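Local atomic coordinates of putative N-acetylmuramoyl-L-alanine amidase (Neisseria meningitidis MC58, PDB entry 3CZX), a protein that binds zinc and probably hydrolyses the amide link between N-acetylmuramoyl residues and L-amino acid residues in cell-wall glycopeptides. Residues 149-152 against 153-156; 92-95 against 96-100. One frame throughout, in Å; residues are numbered along the deposited sequence.

Interaction 1 of 2, residues 149-152 against 153-156; sequences ISND and TDLA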
loop_
_atom_site.group_PDB
_atom_site.type_symbol
_atom_site.label_atom_id
_atom_site.label_comp_id
_atom_site.label_asym_id
_atom_site.label_seq_id
_atom_site.Cartn_x
_atom_site.Cartn_y
_atom_site.Cartn_z
ATOM N N ILE A 149 12.640 11.816 -0.536
ATOM C CA ILE A 149 12.957 10.456 -0.896
ATOM C C ILE A 149 14.456 10.219 -0.823
ATOM O O ILE A 149 14.898 9.074 -0.635
ATOM C CB ILE A 149 12.408 10.096 -2.284
ATOM C CG1 ILE A 149 12.338 8.589 -2.459
ATOM C CG2 ILE A 149 13.216 10.781 -3.422
ATOM C CD1 ILE A 149 11.732 8.167 -3.786
ATOM N N SER A 150 15.199 11.309 -0.982
ATOM C CA SER A 150 16.668 11.292 -0.894
ATOM C C SER A 150 17.208 11.165 0.538
ATOM O O SER A 150 18.399 10.904 0.742
ATOM C CB SER A 150 17.215 12.524 -1.612
ATOM O OG SER A 150 16.563 13.673 -1.162
ATOM N N ASN A 151 16.364 11.358 1.559
ATOM C CA ASN A 151 16.742 11.155 2.930
ATOM C C ASN A 151 16.548 9.695 3.342
ATOM O O ASN A 151 15.424 9.272 3.559
ATOM C CB ASN A 151 15.939 12.091 3.848
ATOM C CG ASN A 151 16.508 12.148 5.237
ATOM O OD1 ASN A 151 16.537 11.151 5.972
ATOM N ND2 ASN A 151 17.031 13.306 5.606
ATOM N N ASP A 152 17.626 8.907 3.395
ATOM C CA ASP A 152 17.474 7.484 3.639
ATOM C C ASP A 152 16.733 7.147 4.944
ATOM O O ASP A 152 15.924 6.187 4.997
ATOM C CB ASP A 152 18.839 6.771 3.678
ATOM C CG ASP A 152 19.551 6.786 2.368
ATOM O OD1 ASP A 152 18.981 7.146 1.316
ATOM O OD2 ASP A 152 20.736 6.386 2.389
ATOM N N THR A 153 17.036 7.886 6.007
ATOM C CA THR A 153 16.439 7.689 7.332
ATOM C C THR A 153 14.944 8.013 7.299
ATOM O O THR A 153 14.114 7.205 7.763
ATOM C CB THR A 153 17.155 8.552 8.415
ATOM O OG1 THR A 153 18.496 8.044 8.581
ATOM C CG2 THR A 153 16.414 8.480 9.762
ATOM N N ASP A 154 14.581 9.175 6.744
ATOM C CA ASP A 154 13.138 9.533 6.660
ATOM C C ASP A 154 12.348 8.560 5.759
ATOM O O ASP A 154 11.234 8.174 6.049
ATOM C CB ASP A 154 12.954 10.936 6.097
ATOM C CG ASP A 154 13.590 12.005 6.954
ATOM O OD1 ASP A 154 13.897 11.751 8.136
ATOM O OD2 ASP A 154 13.792 13.109 6.395
ATOM N N LEU A 155 12.970 8.152 4.658
ATOM C CA LEU A 155 12.376 7.184 3.766
ATOM C C LEU A 155 12.142 5.844 4.482
ATOM O O LEU A 155 11.086 5.194 4.315
ATOM C CB LEU A 155 13.259 6.989 2.517
ATOM C CG LEU A 155 12.847 5.865 1.557
ATOM C CD1 LEU A 155 11.417 5.962 1.006
ATOM C CD2 LEU A 155 13.842 5.721 0.428
ATOM N N ALA A 156 13.110 5.402 5.267
ATOM C CA ALA A 156 12.909 4.164 6.064
ATOM C C ALA A 156 11.732 4.315 7.015
ATOM O O ALA A 156 10.969 3.361 7.184
ATOM C CB ALA A 156 14.177 3.807 6.858
#
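Asn-151 is the N-cap of the long C-terminal helix 152-177, and its side chain meets Asp-154 across the first turn. The amide oxygen OD1 of Asn-151 accepts the backbone N-H of Asp-154 at 2.9 Å in a nearly straight bond (170°), with the donor tilted out of the carbonyl plane. With chi1 at -167°, CG of Asn-151 points away from the residue's own N and the amide oxygen comes within reach of Asp-154 N. The carboxylate of Asp-154 folds back beside its own backbone N and onto that amide. The two flat groups are stacked, 5° from parallel, with OD2 of Asp-154 3.1 Å from CG of Asn-151. Each end of this stack is held from elsewhere: ND2 of Asn-151 donates to the carbonyl of Ala-87, and OD2 of Asp-154 is bonded to Thr-88 OG1.

The regular helical pattern starts with Leu-155 N to Asn-151 O (2.9 Å) and continues with Ala-156 N to Asp-152 O (2.9 Å). On the inner side CD2 of Leu-155 comes within 4.3 Å of CG1 of Ile-149, and both side chains also touch Leu-29 of helix 26-45. The side chain of Ile-149 lies about 4 Å, nearest atoms, from that of Glu-26, a ligand of the zinc ion. Asp-152 turns elsewhere, its OD1 taken by Asn-21 and Lys-85.

Asn-151 thus satisfies two of the helix's leading N-H groups, one through its side chain and one through its backbone, while the carboxylates of Asp-152 and Asp-154 at this positive end would probably be stabilised by the helix dipole.

Interaction 2 of 2, residues 92-95 against 96-100; sequences ALST and PKNKR
A tight strand-to-helix turn links strand 91-94, inside the mixed sheet, to helix 99-113, and this local contact is the inner face of that turn. Ser-94 and Thr-95 supply one side, Asn-98 the other. The bond that closes it runs from Asn-98 N to Thr-95 O, 2.9 Å long and bent to 145° at the hydrogen. The donor sits above the carbonyl plane, 44° out of it and not on a lone pair. Just beyond, Lys-99 N bonds to Pro-96 O at 3.0 Å, carrying the short 3-10 segment 96-97 towards the helix.

Pro-96 comes first in the bend, its ring restricting phi. CD of the ring lies 3.6 Å from CB of Thr-95, with Asp-126 touching both residues from a neighbouring loop. OG1 of Thr-95 stands between its backbone N and carbonyl carbon (chi1 52°), a setting that turns the hydroxyl towards the helix side, 3.8 Å from CB of Lys-97. These two side chains run side by side and point the same way. CB of Asn-98 lies 3.1 Å from OG of Ser-94, a close contact on the concave side of the turn. The hydroxyl of Ser-94 has a firm partner in the carbonyl of Gly-141, and both Ser-94 and Asn-98 rest on Ile-142 of the adjacent strand 142-145. Farther round, Lys-99 reaches Glu-120 in a salt bridge.

Asn-98 occupies the N-cap position. The arrangement is the entry turn of a beta-alpha-beta crossover, in which the chain leaves strand 91-94, runs along helix 99-113 and returns as the parallel neighbour 123-125 in this alpha/beta amidase fold.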
loop_
_atom_site.group_PDB
_atom_site.type_symbol
_atom_site.label_atom_id
_atom_site.label_comp_id
_atom_site.label_asym_id
_atom_site.label_seq_id
_atom_site.Cartn_x
_atom_site.Cartn_y
_atom_site.Cartn_z
ATOM N N ALA A 92 4.194 21.719 1.647
ATOM C CA ALA A 92 3.055 21.667 0.730
ATOM C C ALA A 92 2.999 23.014 0.048
ATOM O O ALA A 92 3.020 24.052 0.736
ATOM C CB ALA A 92 1.781 21.412 1.498
ATOM N N LEU A 93 2.963 22.981 -1.284
ATOM C CA LEU A 93 3.020 24.158 -2.129
ATOM C C LEU A 93 1.628 24.441 -2.622
ATOM O O LEU A 93 1.011 23.569 -3.199
ATOM C CB LEU A 93 3.913 23.874 -3.342
ATOM C CG LEU A 93 4.104 24.961 -4.366
ATOM C CD1 LEU A 93 5.028 26.028 -3.735
ATOM C CD2 LEU A 93 4.689 24.390 -5.738
ATOM N N SER A 94 1.118 25.663 -2.418
ATOM C CA SER A 94 -0.180 25.997 -2.989
ATOM C C SER A 94 -0.336 27.505 -3.013
ATOM O O SER A 94 0.569 28.219 -2.625
ATOM C CB SER A 94 -1.296 25.349 -2.180
ATOM O OG SER A 94 -2.559 25.382 -2.828
ATOM N N THR A 95 -1.504 27.938 -3.448
ATOM C CA THR A 95 -1.916 29.355 -3.299
ATOM C C THR A 95 -2.201 29.674 -1.821
ATOM O O THR A 95 -2.572 28.806 -1.037
ATOM C CB THR A 95 -3.221 29.606 -4.094
ATOM O OG1 THR A 95 -4.221 28.639 -3.736
ATOM C CG2 THR A 95 -2.999 29.513 -5.605
ATOM N N PRO A 96 -2.070 30.948 -1.431
ATOM C CA PRO A 96 -2.421 31.336 -0.084
ATOM C C PRO A 96 -3.805 30.943 0.403
ATOM O O PRO A 96 -4.000 30.671 1.594
ATOM C CB PRO A 96 -2.259 32.862 -0.126
ATOM C CG PRO A 96 -1.196 33.058 -1.111
ATOM C CD PRO A 96 -1.486 32.066 -2.191
ATOM N N LYS A 97 -4.769 30.886 -0.499
ATOM C CA LYS A 97 -6.092 30.371 -0.159
ATOM C C LYS A 97 -6.020 29.043 0.627
ATOM O O LYS A 97 -6.803 28.789 1.543
ATOM C CB LYS A 97 -6.923 30.142 -1.450
ATOM C CG LYS A 97 -8.286 29.516 -1.206
ATOM C CD LYS A 97 -9.145 29.373 -2.447
ATOM C CE LYS A 97 -10.336 28.450 -2.149
ATOM N NZ LYS A 97 -11.300 28.254 -3.248
ATOM N N ASN A 98 -5.093 28.195 0.202
ATOM C CA ASN A 98 -4.929 26.856 0.752
ATOM C C ASN A 98 -3.905 26.756 1.910
ATOM O O ASN A 98 -3.538 25.658 2.308
ATOM C CB ASN A 98 -4.481 25.951 -0.405
ATOM C CG ASN A 98 -5.606 25.675 -1.388
ATOM O OD1 ASN A 98 -5.464 25.851 -2.600
ATOM N ND2 ASN A 98 -6.690 25.185 -0.885
ATOM N N LYS A 99 -3.445 27.878 2.464
ATOM C CA LYS A 99 -2.441 27.817 3.541
ATOM C C LYS A 99 -2.909 26.969 4.735
ATOM O O LYS A 99 -2.177 26.102 5.206
ATOM C CB LYS A 99 -2.055 29.228 3.990
ATOM C CG LYS A 99 -1.148 29.277 5.202
ATOM C CD LYS A 99 -1.074 30.713 5.742
ATOM C CE LYS A 99 -0.218 31.554 4.939
ATOM N NZ LYS A 99 0.030 32.780 5.781
ATOM N N ARG A 100 -4.117 27.195 5.199
ATOM C CA ARG A 100 -4.640 26.429 6.305
ATOM C C ARG A 100 -4.662 24.955 5.960
ATOM O O ARG A 100 -4.206 24.156 6.755
ATOM C CB ARG A 100 -6.027 26.939 6.681
ATOM C CG ARG A 100 -6.819 26.068 7.596
ATOM C CD ARG A 100 -6.193 25.783 8.885
ATOM N NE ARG A 100 -7.140 25.017 9.699
ATOM C CZ ARG A 100 -6.882 24.576 10.927
ATOM N NH1 ARG A 100 -5.692 24.803 11.487
ATOM N NH2 ARG A 100 -7.799 23.882 11.591
#

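From the N terminus, the chain reaches interaction 2 first, at the exit of strand 91-94, and closes that turn before interaction 1 opens; the two therefore follow in series, neither nested nor crossed. Between them run helix 99-113, edge strand 123-125, helix 134-138 and strand 142-145. Interaction 2 ties a strand end to the helix that follows it, whereas 149-156 joins the loop after 142-145 to the C-terminal helix, on the zinc-site side of the fold. Their centres are 25 Å apart and their nearest atoms about 13 Å, so they do not touch; strand 142-145 pairs antiparallel with 91-94 in the sheet and leads, through the following loop, into interaction 1.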